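Local coordinates for fuculose-1-phosphate aldolase (Thermus thermophilus, PDB 2FK5), which belongs to the class II aldolase and adducin family, folding as an AraD-like alpha/beta domain whose copies pack together into an oligomer, at residues A7-V12 with G27-R32; G35-T40 with V57-P62; A83-H88 with E164-A169; P106-G111 with E177-I182; A153-L158 with G171-L176. One frame throughout, in Å; residues are numbered along the deposited sequence.

Contact 1: residues A7-V12 with G27-R32; sequences AAFRQV and GNFSVR. With SO4 (sulfate ion), chain C.
One face of the central mixed sheet in this AraD-like alpha/beta fold is covered by helix 3-18, and Phe9 and Val12 of that helix settle on Phe29 and Val31 of strand 28-32. The short segments run nearly antiparallel, at 153°. Val12 comes over the Phe29 ring: its CG1 sits above the centre in a CH-pi contact, 4.1 Å from the Phe29 centroid and 5° off the normal. The two phenyl rings slide past each other obliquely, Phe9 CD2 lying 3.6 Å from Phe29 CD1, and the helix backbone joins in, with Phe9 O 3.4 Å from Phe29 CE1. The Phe9 side chain leaves with CG anti to its carbonyl carbon (chi1 -86°) and reaches on along the strand to Val31, whose CG1 is 3.9 Å from Phe9 CE1 while CG2 lies at the ring edge, in its plane. Aromatic and branched side chains suit this buried layer because they fill it without needing polar partners.

The alternation of the strand puts polar residues elsewhere. Ser30, its CB directed away from the helix, hydrogen-bonds through OG to Tyr78 and His74. Asn28 ND2 donates to sulfate O1 at 3.1 Å, while its OD1 accepts from His74 NE2, so both ends of the amide are engaged and its rotation is fixed. Lys46, Ser42, Ser68 and the backbone N of Gly43 and Val69 complete the shell of this sulfate, probably from the crystallisation liquor. The arrangement is the helix-on-sheet packing of an alpha/beta fold, with helix 3-18 laid over strand 28-32.

Contact 2: residues G35-T40 with V57-P62; sequences GGFLIT and VPLEGP
Val57 lies against the face of the Phe37 ring, and this pair is the apolar centre where strands 36-40 and 54-58 run side by side. Val57 CB stands 3.8 Å from the Phe37 centroid, 23° off the normal and displaced toward the rim, a CH-pi contact; both side chains point the same way from the sheet. A chi1 of 67° sets Phe37 CG between its own N and carbonyl carbon, which lays the ring beside the neighbouring strand. Around this centre Leu59 CD2 comes to the ring edge in plane, 4.0 Å from Phe37 CD2, and Ile39 CG2 meets Val57 CG2 at 3.9 Å.

Behind the side chains two backbone bonds close a hydrogen-bonded antiparallel pair. Val57 N donates to Phe37 O at 2.7 Å, nearly straight on to the carbonyl, and Phe37 N returns a bond of 3.0 Å to Val57 O, lying in that carbonyl's plane. Val57 O also receives a CA-H...O contact from Gly36 CA at 3.4 Å, an approach possible because glycine carries no side chain there.

Farther out the chain turns polar: Leu59 O accepts from Arg79, and Glu60 O is bonded to Ser135 OG of the third subunit. Leu134 of that same neighbour gives Pro58 apolar cover. The whole is an outer antiparallel strand pair of a mixed sheet, its last strand within the chain turned toward a subunit interface.

Contact 3: residues A83-H88 with E164-A169; sequences ARALVH and EALLEA
Glu168 OE2 is gripped by two backbone amides, Leu158 N and Lys159 N, while its OE1 makes a salt bridge to Arg144; the same stretch of helix carries Ala165 and Ala169 onto Ala85 and Val87. The setting is helix-on-sheet packing in an alpha/beta fold: helix 162-191 lies over strand 85-89, and the short segments approach to 7.1 Å between axes at an angle of 33°.

Small residues allow such closeness. Ala85 CB presses onto the backbone of the helix, 3.4 Å from Ala165 C, and also touches the methyl of Ala165, with the two CB atoms 3.6 Å apart. Alanine is apt on both sides, since a methyl gives apolar cover without holding the backbones apart. At the start of the strand Arg84 and Ala85 both face Gly157 in a classic beta bulge, and both their CB atoms consequently turn toward the helix: Arg84 CB lies 3.7 Å from Ala165 CB, while the bent arginine chain carries its charged end away to solvent.

One strand repeat further, Val87 takes over. Its branching offers two methyls, and CG2, set anti to the carbonyl carbon, is the one that works. Leu166 reaches it at about a right angle, its CD1 4.0 Å from Val87 CG2; Leu166 itself also leans on Phe9 and Val12 of helix 3-18, so two helices share this apolar layer. The closest fit at this end is Val87 CG2 against Ala169 CB, at 3.6 Å.

Contact 4: residues P106-G111 with E177-I182; sequences PLDLEG and EESAQI
Asp108 and Ser179 make the tight heart of this contact, where the loop leading into helix 109-114 presses on helix 162-191. Asp108 OD1 and Ser179 OG are 2.8 Å apart; the hydroxyl has a single proton, for which Thr175 O is a second acceptor. A water stitches the same place together, donating to Asp108 OD1 and to Ser179 O and accepting from Leu107 N. The other carboxylate oxygen looks back to its own helix: Asp108 is the N-cap, and Gly111 N donates to OD2 at 3.0 Å with an angle of 148°, coming from above the carboxylate plane. With chi1 at 61°, Asp108 CG lies between its own N and carbonyl carbon, and the carboxylate can serve helix and neighbour at once.

Small or apolar groups pack round it. Pro106 CB is 3.6 Å from Ser179 OG, and Gly111 CA comes within 3.4 Å of that same OG, a closeness that suits a residue with no side chain. The Ile182 side chain crosses that of Asp108 at about a right angle, its CD1 3.8 Å from Asp108 CB.

Outward the contact slackens. The partly exposed Leu107 side chain lies loosely against the 177-182 segment and packs on Leu183 and His186, and Glu178 turns to a salt bridge with Arg92 of the second subunit. A buried aspartate with a helix N-terminus and a water to share its charge would probably remain ionised, and it links the two helices by its N-cap bond and the water bridge to Ser179 O, the hydroxyl perhaps adding more.

Contact 5: residues A153-L158 with G171-L176; sequences AFAVGL and GLMTTL
Met173 reaches from helix 162-191 onto strand 152-157 with its thioether bent over the strand backbone between Ala153 and Ala155. CG stands anti to the backbone N (chi1 -175°), but turns near 60° at both chi2 and chi3 fold the end round, bringing CE 3.4 Å from Ala153 O and 4.0 Å from Ala155 CB. SD, one bond back, faces Ala153 CB at 4.1 Å. A flexible, unbranched side chain is well matched to following such a backbone.

Leu172 and Leu176, one helical turn apart, both direct CB toward the strand and meet different residues on it. Leu172 CB lies 3.9 Å from Ala155 CB, and its CD1 pushes on to 3.1 Å from Val156 O, a tight fit; the hydrogen bond to that carbonyl comes from Arg144. Leu176 CD2 touches Ala153 CB at 3.6 Å. The strand thus offers methyls to the helix, and the larger helix side chains fill in around them. Helix and strand segments run at 139°, their axes 7.8 Å apart at closest, as the chain returns over the strand it has just left.

Phe154 and Val156 send their CB away from this helix, to the other side of the sheet, where both pack on helix 130-142 and Phe154 stacks on His88. Within the helix, Thr174 OG1 donates to Gly171 O at 2.9 Å, and Thr175 N reaches the same oxygen from the same face. Side chain meets side chain here by apolar contact alone, with two methyls also resting on backbone carbonyls, so shape and burial probably do more than directed bonds to hold helix to strand.

Overall arrangement
Contacts 3 and 5 form the core: both press helix 162-191 onto neighbouring strands of the sheet, their centres about 7 Å apart, and both rely on alanines to bring helix and strand close. Contact 1 lays helix 3-18 on the next strand over and uses aromatic rings instead. Contact 2 continues the same sheet to its outer strand, touching contact 1 through probable backbone hydrogen bonds, and is the one held by hydrogen bonds between strands. Contact 4 lies farther along helix 162-191, about 33 Å from contact 2 between centres, and adds a buried carboxylate and a bridging water to its packing. Subunit neighbours border contacts 2 and 4 extensively.

Contact 1: residues A7-V12 with G27-R32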
# COMPACT_ATOMS: atom_id res chain seq x y z
N ALA A 7 -1.06 8.99 15.44
CA ALA A 7 -0.27 8.52 14.31
C ALA A 7 0.31 7.16 14.63
O ALA A 7 0.27 6.25 13.80
CB ALA A 7 0.85 9.51 14.02
N ALA A 8 0.85 7.01 15.84
CA ALA A 8 1.44 5.75 16.25
C ALA A 8 0.41 4.63 16.24
O ALA A 8 0.72 3.51 15.81
CB ALA A 8 2.07 5.89 17.64
N PHE A 9 -0.81 4.91 16.72
CA PHE A 9 -1.87 3.90 16.71
C PHE A 9 -2.22 3.57 15.27
O PHE A 9 -2.40 2.40 14.90
CB PHE A 9 -3.15 4.42 17.38
CG PHE A 9 -3.19 4.25 18.87
CD1 PHE A 9 -2.44 5.07 19.70
CD2 PHE A 9 -4.00 3.27 19.44
CE1 PHE A 9 -2.48 4.92 21.09
CE2 PHE A 9 -4.05 3.11 20.82
CZ PHE A 9 -3.29 3.94 21.65
N ARG A 10 -2.35 4.61 14.46
CA ARG A 10 -2.71 4.44 13.06
C ARG A 10 -1.68 3.59 12.33
O ARG A 10 -2.03 2.67 11.60
CB ARG A 10 -2.84 5.80 12.38
CG ARG A 10 -3.25 5.70 10.94
CD ARG A 10 -3.44 7.09 10.34
NE ARG A 10 -3.81 7.02 8.93
CZ ARG A 10 -3.89 8.07 8.12
NH1 ARG A 10 -4.23 7.89 6.85
N GLN A 11 -0.42 3.91 12.54
CA GLN A 11 0.68 3.21 11.90
C GLN A 11 0.78 1.76 12.37
O GLN A 11 1.02 0.86 11.56
CB GLN A 11 1.98 3.96 12.19
CG GLN A 11 3.24 3.22 11.81
CD GLN A 11 4.47 4.06 12.09
OE1 GLN A 11 5.56 3.53 12.32
NE2 GLN A 11 4.31 5.38 12.05
N VAL A 12 0.61 1.53 13.67
CA VAL A 12 0.69 0.18 14.20
C VAL A 12 -0.42 -0.67 13.59
O VAL A 12 -0.20 -1.81 13.19
CB VAL A 12 0.60 0.18 15.75
CG1 VAL A 12 0.24 -1.21 16.26
CG2 VAL A 12 1.95 0.60 16.33
N GLY A 27 -7.94 -8.11 17.02
CA GLY A 27 -6.89 -7.43 17.76
C GLY A 27 -7.22 -6.08 18.35
O GLY A 27 -8.26 -5.49 18.07
N ASN A 28 -6.32 -5.58 19.20
CA ASN A 28 -6.52 -4.29 19.83
C ASN A 28 -5.22 -3.85 20.47
O ASN A 28 -4.35 -4.67 20.77
CB ASN A 28 -7.63 -4.39 20.87
CG ASN A 28 -7.61 -5.69 21.63
OD1 ASN A 28 -6.73 -5.92 22.45
ND2 ASN A 28 -8.57 -6.57 21.33
N PHE A 29 -5.06 -2.54 20.66
CA PHE A 29 -3.86 -2.06 21.30
C PHE A 29 -4.14 -0.85 22.13
O PHE A 29 -5.13 -0.15 21.91
CB PHE A 29 -2.73 -1.79 20.30
CG PHE A 29 -3.19 -1.44 18.93
CD1 PHE A 29 -3.20 -0.12 18.49
CD2 PHE A 29 -3.58 -2.44 18.04
CE1 PHE A 29 -3.58 0.20 17.19
CE2 PHE A 29 -3.97 -2.13 16.74
CZ PHE A 29 -3.97 -0.81 16.32
N SER A 30 -3.26 -0.60 23.09
CA SER A 30 -3.43 0.51 24.01
C SER A 30 -2.11 1.02 24.54
O SER A 30 -1.06 0.38 24.36
CB SER A 30 -4.25 0.04 25.20
OG SER A 30 -3.53 -0.97 25.90
N VAL A 31 -2.18 2.17 25.21
CA VAL A 31 -1.01 2.76 25.84
C VAL A 31 -1.47 3.26 27.22
O VAL A 31 -2.63 3.63 27.39
CB VAL A 31 -0.42 3.95 25.05
CG1 VAL A 31 0.03 3.48 23.68
CG2 VAL A 31 -1.45 5.06 24.92
N ARG A 32 -0.56 3.24 28.17
CA ARG A 32 -0.85 3.70 29.53
C ARG A 32 -0.89 5.23 29.48
O ARG A 32 -0.08 5.85 28.79
CB ARG A 32 0.27 3.26 30.47
CG ARG A 32 0.05 3.55 31.95
CD ARG A 32 -0.84 2.50 32.60
NE ARG A 32 -0.74 2.57 34.06
CZ ARG A 32 -1.39 3.43 34.82
NH1 ARG A 32 -2.21 4.31 34.26
NH2 ARG A 32 -1.20 3.45 36.13
S SO4 C . -12.29 -5.77 19.63
O1 SO4 C . -11.06 -5.13 20.27
O2 SO4 C . -13.44 -5.59 20.61
O3 SO4 C . -12.61 -5.02 18.48
O4 SO4 C . -12.01 -7.17 19.64

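Contact 2: residues G35-T40 with V57-P62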
# COMPACT_ATOMS: atom_id res chain seq x y z
N GLY A 35 -4.54 8.97 33.19
CA GLY A 35 -5.85 8.57 33.67
C GLY A 35 -6.13 7.08 33.74
O GLY A 35 -7.01 6.64 34.48
N GLY A 36 -5.38 6.30 32.97
CA GLY A 36 -5.58 4.86 32.95
C GLY A 36 -4.91 4.37 31.68
O GLY A 36 -3.70 4.18 31.66
N PHE A 37 -5.70 4.17 30.62
CA PHE A 37 -5.16 3.75 29.33
C PHE A 37 -6.07 4.10 28.15
O PHE A 37 -7.29 4.20 28.29
CB PHE A 37 -4.81 2.24 29.34
CG PHE A 37 -6.00 1.33 29.45
CD1 PHE A 37 -6.64 0.85 28.31
CD2 PHE A 37 -6.45 0.91 30.70
CE1 PHE A 37 -7.72 -0.02 28.41
CE2 PHE A 37 -7.53 0.04 30.81
CZ PHE A 37 -8.17 -0.43 29.67
N LEU A 38 -5.45 4.30 26.99
CA LEU A 38 -6.13 4.65 25.76
C LEU A 38 -6.14 3.38 24.91
O LEU A 38 -5.09 2.82 24.66
CB LEU A 38 -5.34 5.75 25.04
CG LEU A 38 -5.94 6.38 23.78
CD1 LEU A 38 -7.26 7.04 24.13
CD2 LEU A 38 -4.97 7.41 23.19
N ILE A 39 -7.31 2.95 24.47
CA ILE A 39 -7.41 1.72 23.70
C ILE A 39 -8.36 1.86 22.53
O ILE A 39 -9.23 2.73 22.51
CB ILE A 39 -7.88 0.56 24.63
CG1 ILE A 39 -7.82 -0.79 23.92
CG2 ILE A 39 -9.30 0.83 25.10
CD1 ILE A 39 -8.02 -1.96 24.88
N THR A 40 -8.18 0.99 21.53
CA THR A 40 -9.03 0.96 20.35
C THR A 40 -10.43 0.50 20.72
O THR A 40 -10.61 -0.35 21.60
CB THR A 40 -8.46 -0.01 19.28
OG1 THR A 40 -8.21 -1.28 19.89
CG2 THR A 40 -7.16 0.54 18.69
N VAL A 57 -9.80 4.54 29.22
CA VAL A 57 -10.44 3.70 30.22
C VAL A 57 -9.69 3.84 31.54
O VAL A 57 -8.48 3.82 31.58
CB VAL A 57 -10.39 2.21 29.79
CG1 VAL A 57 -11.19 1.36 30.77
CG2 VAL A 57 -10.93 2.06 28.38
N PRO A 58 -10.43 4.00 32.65
CA PRO A 58 -9.74 4.14 33.94
C PRO A 58 -9.38 2.77 34.49
O PRO A 58 -10.00 1.78 34.12
CB PRO A 58 -10.78 4.87 34.80
CG PRO A 58 -12.07 4.27 34.32
CD PRO A 58 -11.88 4.17 32.80
N LEU A 59 -8.36 2.70 35.34
CA LEU A 59 -7.97 1.42 35.93
C LEU A 59 -9.02 1.04 36.98
O LEU A 59 -9.24 -0.14 37.25
CB LEU A 59 -6.59 1.51 36.59
CG LEU A 59 -5.39 1.70 35.65
CD1 LEU A 59 -4.09 1.54 36.43
CD2 LEU A 59 -5.46 0.68 34.53
N GLU A 60 -9.66 2.05 37.56
CA GLU A 60 -10.69 1.82 38.56
C GLU A 60 -11.96 2.54 38.12
O GLU A 60 -11.96 3.74 37.86
CB GLU A 60 -10.26 2.34 39.93
CG GLU A 60 -9.07 1.61 40.53
CD GLU A 60 -9.25 0.10 40.55
OE1 GLU A 60 -10.35 -0.37 40.91
OE2 GLU A 60 -8.29 -0.62 40.22
N GLY A 61 -13.05 1.79 38.05
CA GLY A 61 -14.31 2.38 37.63
C GLY A 61 -14.89 1.58 36.47
O GLY A 61 -14.30 0.60 36.03
N PRO A 62 -16.06 2.00 35.97
CA PRO A 62 -16.73 1.31 34.86
C PRO A 62 -15.95 1.39 33.55
O PRO A 62 -15.40 2.44 33.21
CB PRO A 62 -18.07 2.05 34.75
CG PRO A 62 -18.27 2.63 36.12
CD PRO A 62 -16.90 3.10 36.48

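Contact 3: residues A83-H88 with E164-A169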
# COMPACT_ATOMS: atom_id res chain seq x y z
N ALA A 83 3.71 -2.21 32.45
CA ALA A 83 3.51 -2.04 31.02
C ALA A 83 3.12 -0.61 30.69
O ALA A 83 2.33 0.00 31.41
CB ALA A 83 2.44 -2.99 30.52
N ARG A 84 3.69 -0.08 29.60
CA ARG A 84 3.38 1.27 29.13
C ARG A 84 2.54 1.21 27.85
O ARG A 84 1.98 2.20 27.41
CB ARG A 84 4.66 2.06 28.89
CG ARG A 84 5.40 2.43 30.17
CD ARG A 84 4.49 3.24 31.09
NE ARG A 84 5.23 3.85 32.18
CZ ARG A 84 4.69 4.65 33.10
NH1 ARG A 84 3.39 4.93 33.05
NH2 ARG A 84 5.44 5.18 34.05
N ALA A 85 2.47 0.02 27.26
CA ALA A 85 1.67 -0.18 26.05
C ALA A 85 1.42 -1.68 25.88
O ALA A 85 2.21 -2.49 26.34
CB ALA A 85 2.41 0.38 24.83
N LEU A 86 0.32 -2.02 25.23
CA LEU A 86 -0.01 -3.43 25.01
C LEU A 86 -0.58 -3.65 23.62
O LEU A 86 -1.42 -2.88 23.16
CB LEU A 86 -1.03 -3.90 26.05
CG LEU A 86 -1.36 -5.40 26.08
CD1 LEU A 86 -0.11 -6.19 26.47
CD2 LEU A 86 -2.48 -5.66 27.08
N VAL A 87 -0.12 -4.70 22.95
CA VAL A 87 -0.64 -5.04 21.63
C VAL A 87 -1.15 -6.46 21.66
O VAL A 87 -0.43 -7.37 22.07
CB VAL A 87 0.45 -4.96 20.51
CG1 VAL A 87 -0.08 -5.60 19.23
CG2 VAL A 87 0.83 -3.51 20.25
N HIS A 88 -2.40 -6.65 21.26
CA HIS A 88 -2.99 -7.98 21.19
C HIS A 88 -3.23 -8.21 19.70
O HIS A 88 -3.92 -7.43 19.04
CB HIS A 88 -4.32 -8.05 21.95
CG HIS A 88 -4.97 -9.40 21.89
ND1 HIS A 88 -6.33 -9.56 21.71
CD2 HIS A 88 -4.44 -10.64 21.95
CE1 HIS A 88 -6.61 -10.85 21.66
NE2 HIS A 88 -5.48 -11.53 21.80
N GLU A 164 6.35 5.53 21.72
CA GLU A 164 7.52 4.66 21.62
C GLU A 164 7.25 3.30 22.25
O GLU A 164 7.74 2.27 21.79
CB GLU A 164 8.73 5.31 22.28
CG GLU A 164 9.08 6.67 21.68
CD GLU A 164 10.37 7.25 22.24
OE1 GLU A 164 10.64 8.44 22.00
OE2 GLU A 164 11.12 6.50 22.92
N ALA A 165 6.45 3.30 23.32
CA ALA A 165 6.10 2.06 24.00
C ALA A 165 5.23 1.24 23.06
O ALA A 165 5.39 0.02 22.96
CB ALA A 165 5.36 2.36 25.30
N LEU A 166 4.31 1.91 22.38
CA LEU A 166 3.42 1.22 21.45
C LEU A 166 4.21 0.63 20.27
O LEU A 166 3.97 -0.52 19.87
CB LEU A 166 2.34 2.17 20.93
CG LEU A 166 1.28 1.53 20.04
CD1 LEU A 166 0.57 0.40 20.78
CD2 LEU A 166 0.28 2.58 19.62
N LEU A 167 5.14 1.40 19.72
CA LEU A 167 5.94 0.92 18.61
C LEU A 167 6.83 -0.23 19.06
O LEU A 167 7.13 -1.15 18.30
CB LEU A 167 6.80 2.06 18.04
CG LEU A 167 6.00 3.10 17.25
CD1 LEU A 167 6.88 4.30 16.94
CD2 LEU A 167 5.48 2.47 15.97
N GLU A 168 7.25 -0.18 20.32
CA GLU A 168 8.07 -1.24 20.88
C GLU A 168 7.25 -2.52 20.98
O GLU A 168 7.72 -3.60 20.61
CB GLU A 168 8.57 -0.83 22.26
CG GLU A 168 9.40 -1.87 22.97
CD GLU A 168 9.67 -1.49 24.42
OE1 GLU A 168 10.48 -2.17 25.07
OE2 GLU A 168 9.07 -0.51 24.89
N ALA A 169 6.02 -2.40 21.48
CA ALA A 169 5.11 -3.55 21.62
C ALA A 169 4.82 -4.16 20.25
O ALA A 169 4.84 -5.37 20.07
CB ALA A 169 3.81 -3.09 22.27

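Contact 4: residues P106-G111 with E177-I182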
# COMPACT_ATOMS: atom_id res chain seq x y z
N PRO A 106 12.32 -19.04 20.53
CA PRO A 106 12.88 -18.67 19.23
C PRO A 106 14.25 -19.27 18.93
O PRO A 106 15.06 -19.45 19.83
CB PRO A 106 12.96 -17.15 19.30
CG PRO A 106 11.86 -16.79 20.25
CD PRO A 106 12.01 -17.84 21.32
N LEU A 107 14.49 -19.56 17.66
CA LEU A 107 15.77 -20.09 17.21
C LEU A 107 16.64 -18.94 16.71
O LEU A 107 17.87 -19.03 16.72
CB LEU A 107 15.57 -21.07 16.05
CG LEU A 107 14.89 -22.41 16.31
CD1 LEU A 107 14.64 -23.10 14.98
CD2 LEU A 107 15.77 -23.28 17.20
N ASP A 108 16.00 -17.87 16.26
CA ASP A 108 16.72 -16.72 15.71
C ASP A 108 17.18 -15.72 16.76
O ASP A 108 16.53 -15.55 17.79
CB ASP A 108 15.84 -16.00 14.68
CG ASP A 108 14.55 -15.47 15.28
OD1 ASP A 108 13.73 -16.28 15.75
OD2 ASP A 108 14.37 -14.23 15.29
N LEU A 109 18.29 -15.04 16.48
CA LEU A 109 18.84 -14.08 17.42
C LEU A 109 17.88 -12.98 17.86
O LEU A 109 17.77 -12.69 19.05
CB LEU A 109 20.10 -13.43 16.85
CG LEU A 109 20.87 -12.54 17.84
CD2 LEU A 109 22.02 -11.85 17.12
N GLU A 110 17.19 -12.36 16.90
CA GLU A 110 16.25 -11.29 17.26
C GLU A 110 15.21 -11.80 18.26
O GLU A 110 14.94 -11.15 19.27
CB GLU A 110 15.54 -10.76 16.00
CD GLU A 110 16.45 -8.45 15.53
OE1 GLU A 110 17.38 -7.72 15.11
N GLY A 111 14.64 -12.97 17.98
CA GLY A 111 13.64 -13.53 18.86
C GLY A 111 14.21 -13.90 20.22
O GLY A 111 13.57 -13.68 21.25
N GLU A 177 5.82 -13.36 15.51
CA GLU A 177 5.34 -14.15 14.37
C GLU A 177 6.49 -14.56 13.46
O GLU A 177 6.48 -15.66 12.92
CB GLU A 177 4.26 -13.39 13.58
CG GLU A 177 3.77 -14.12 12.30
CD GLU A 177 2.97 -15.41 12.54
OE1 GLU A 177 2.40 -15.95 11.57
OE2 GLU A 177 2.91 -15.91 13.69
N GLU A 178 7.49 -13.69 13.30
CA GLU A 178 8.65 -14.04 12.48
C GLU A 178 9.39 -15.23 13.11
O GLU A 178 9.81 -16.15 12.41
CB GLU A 178 9.60 -12.83 12.36
CG GLU A 178 8.91 -11.60 11.79
CD GLU A 178 9.81 -10.39 11.75
OE1 GLU A 178 10.63 -10.21 12.68
OE2 GLU A 178 9.70 -9.60 10.78
N SER A 179 9.54 -15.22 14.43
CA SER A 179 10.20 -16.32 15.13
C SER A 179 9.38 -17.61 14.99
O SER A 179 9.95 -18.69 14.82
CB SER A 179 10.41 -15.98 16.61
OG SER A 179 11.48 -15.05 16.78
N ALA A 180 8.06 -17.50 15.05
CA ALA A 180 7.18 -18.67 14.90
C ALA A 180 7.30 -19.25 13.49
O ALA A 180 7.38 -20.47 13.31
CB ALA A 180 5.73 -18.27 15.18
N GLN A 181 7.30 -18.38 12.49
CA GLN A 181 7.45 -18.82 11.10
C GLN A 181 8.80 -19.49 10.91
O GLN A 181 8.89 -20.53 10.28
CB GLN A 181 7.30 -17.63 10.14
CG GLN A 181 5.89 -17.01 10.21
CD GLN A 181 5.66 -15.92 9.19
OE1 GLN A 181 6.60 -15.36 8.65
NE2 GLN A 181 4.40 -15.61 8.93
N ILE A 182 9.86 -18.89 11.44
CA ILE A 182 11.19 -19.50 11.32
C ILE A 182 11.19 -20.89 11.95
O ILE A 182 11.76 -21.84 11.39
CB ILE A 182 12.27 -18.60 11.97
CG1 ILE A 182 12.48 -17.36 11.09
CG2 ILE A 182 13.59 -19.36 12.14
CD1 ILE A 182 13.45 -16.34 11.70
O HOH W 1 12.56 -18.87 15.71

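Contact 5: residues A153-L158 with G171-L176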
# COMPACT_ATOMS: atom_id res chain seq x y z
N ALA A 153 -1.92 -13.43 20.83
CA ALA A 153 -0.78 -13.13 21.67
C ALA A 153 -0.83 -11.69 22.17
O ALA A 153 -1.51 -10.85 21.59
CB ALA A 153 0.51 -13.35 20.89
N PHE A 154 -0.08 -11.43 23.24
CA PHE A 154 0.02 -10.11 23.84
C PHE A 154 1.50 -9.77 23.94
O PHE A 154 2.30 -10.64 24.27
CB PHE A 154 -0.60 -10.09 25.25
CG PHE A 154 -2.09 -10.28 25.27
CD1 PHE A 154 -2.64 -11.54 25.20
CD2 PHE A 154 -2.93 -9.18 25.33
CE1 PHE A 154 -4.02 -11.71 25.18
CE2 PHE A 154 -4.31 -9.34 25.31
CZ PHE A 154 -4.85 -10.61 25.24
N ALA A 155 1.86 -8.53 23.65
CA ALA A 155 3.25 -8.09 23.76
C ALA A 155 3.23 -6.75 24.46
O ALA A 155 2.36 -5.92 24.18
CB ALA A 155 3.88 -7.94 22.38
N VAL A 156 4.18 -6.53 25.36
CA VAL A 156 4.22 -5.29 26.12
C VAL A 156 5.34 -4.35 25.72
O VAL A 156 6.41 -4.79 25.31
CB VAL A 156 4.37 -5.57 27.64
CG1 VAL A 156 3.36 -6.58 28.09
CG2 VAL A 156 5.78 -6.07 27.94
N GLY A 157 5.07 -3.05 25.85
CA GLY A 157 6.06 -2.03 25.57
C GLY A 157 6.37 -1.37 26.90
O GLY A 157 5.45 -1.17 27.69
N LEU A 158 7.63 -1.02 27.16
CA LEU A 158 7.99 -0.44 28.45
C LEU A 158 8.58 0.96 28.43
O LEU A 158 8.75 1.57 29.48
CB LEU A 158 8.97 -1.37 29.18
CG LEU A 158 8.43 -2.76 29.55
CD1 LEU A 158 9.57 -3.64 30.04
CD2 LEU A 158 7.36 -2.63 30.61
N GLY A 171 6.67 -3.99 17.64
CA GLY A 171 7.89 -4.66 17.19
C GLY A 171 8.05 -6.04 17.78
O GLY A 171 8.50 -6.98 17.10
N LEU A 172 7.68 -6.20 19.04
CA LEU A 172 7.78 -7.50 19.69
C LEU A 172 6.77 -8.45 19.08
O LEU A 172 7.04 -9.64 18.95
CB LEU A 172 7.51 -7.39 21.19
CG LEU A 172 8.61 -6.70 22.01
CD1 LEU A 172 8.15 -6.54 23.45
CD2 LEU A 172 9.88 -7.52 21.94
N MET A 173 5.61 -7.93 18.71
CA MET A 173 4.58 -8.77 18.11
C MET A 173 5.05 -9.29 16.75
O MET A 173 4.87 -10.47 16.44
CB MET A 173 3.27 -7.99 17.96
CG MET A 173 2.09 -8.83 17.45
SD MET A 173 1.69 -10.24 18.52
CE MET A 173 1.03 -9.38 19.96
N THR A 174 5.67 -8.42 15.95
CA THR A 174 6.15 -8.85 14.64
C THR A 174 7.30 -9.82 14.80
O THR A 174 7.42 -10.78 14.03
CB THR A 174 6.59 -7.66 13.72
OG1 THR A 174 7.66 -6.94 14.33
CG2 THR A 174 5.42 -6.72 13.49
N THR A 175 8.15 -9.59 15.80
CA THR A 175 9.28 -10.47 16.08
C THR A 175 8.75 -11.85 16.46
O THR A 175 9.32 -12.88 16.07
CB THR A 175 10.14 -9.92 17.23
OG1 THR A 175 10.82 -8.74 16.79
CG2 THR A 175 11.17 -10.95 17.67
N LEU A 176 7.66 -11.88 17.23
CA LEU A 176 7.04 -13.14 17.64
C LEU A 176 6.56 -13.97 16.45
O LEU A 176 6.84 -15.16 16.37
CB LEU A 176 5.86 -12.89 18.58
CG LEU A 176 4.97 -14.11 18.87
CD1 LEU A 176 5.82 -15.31 19.25
CD2 LEU A 176 4.00 -13.78 19.99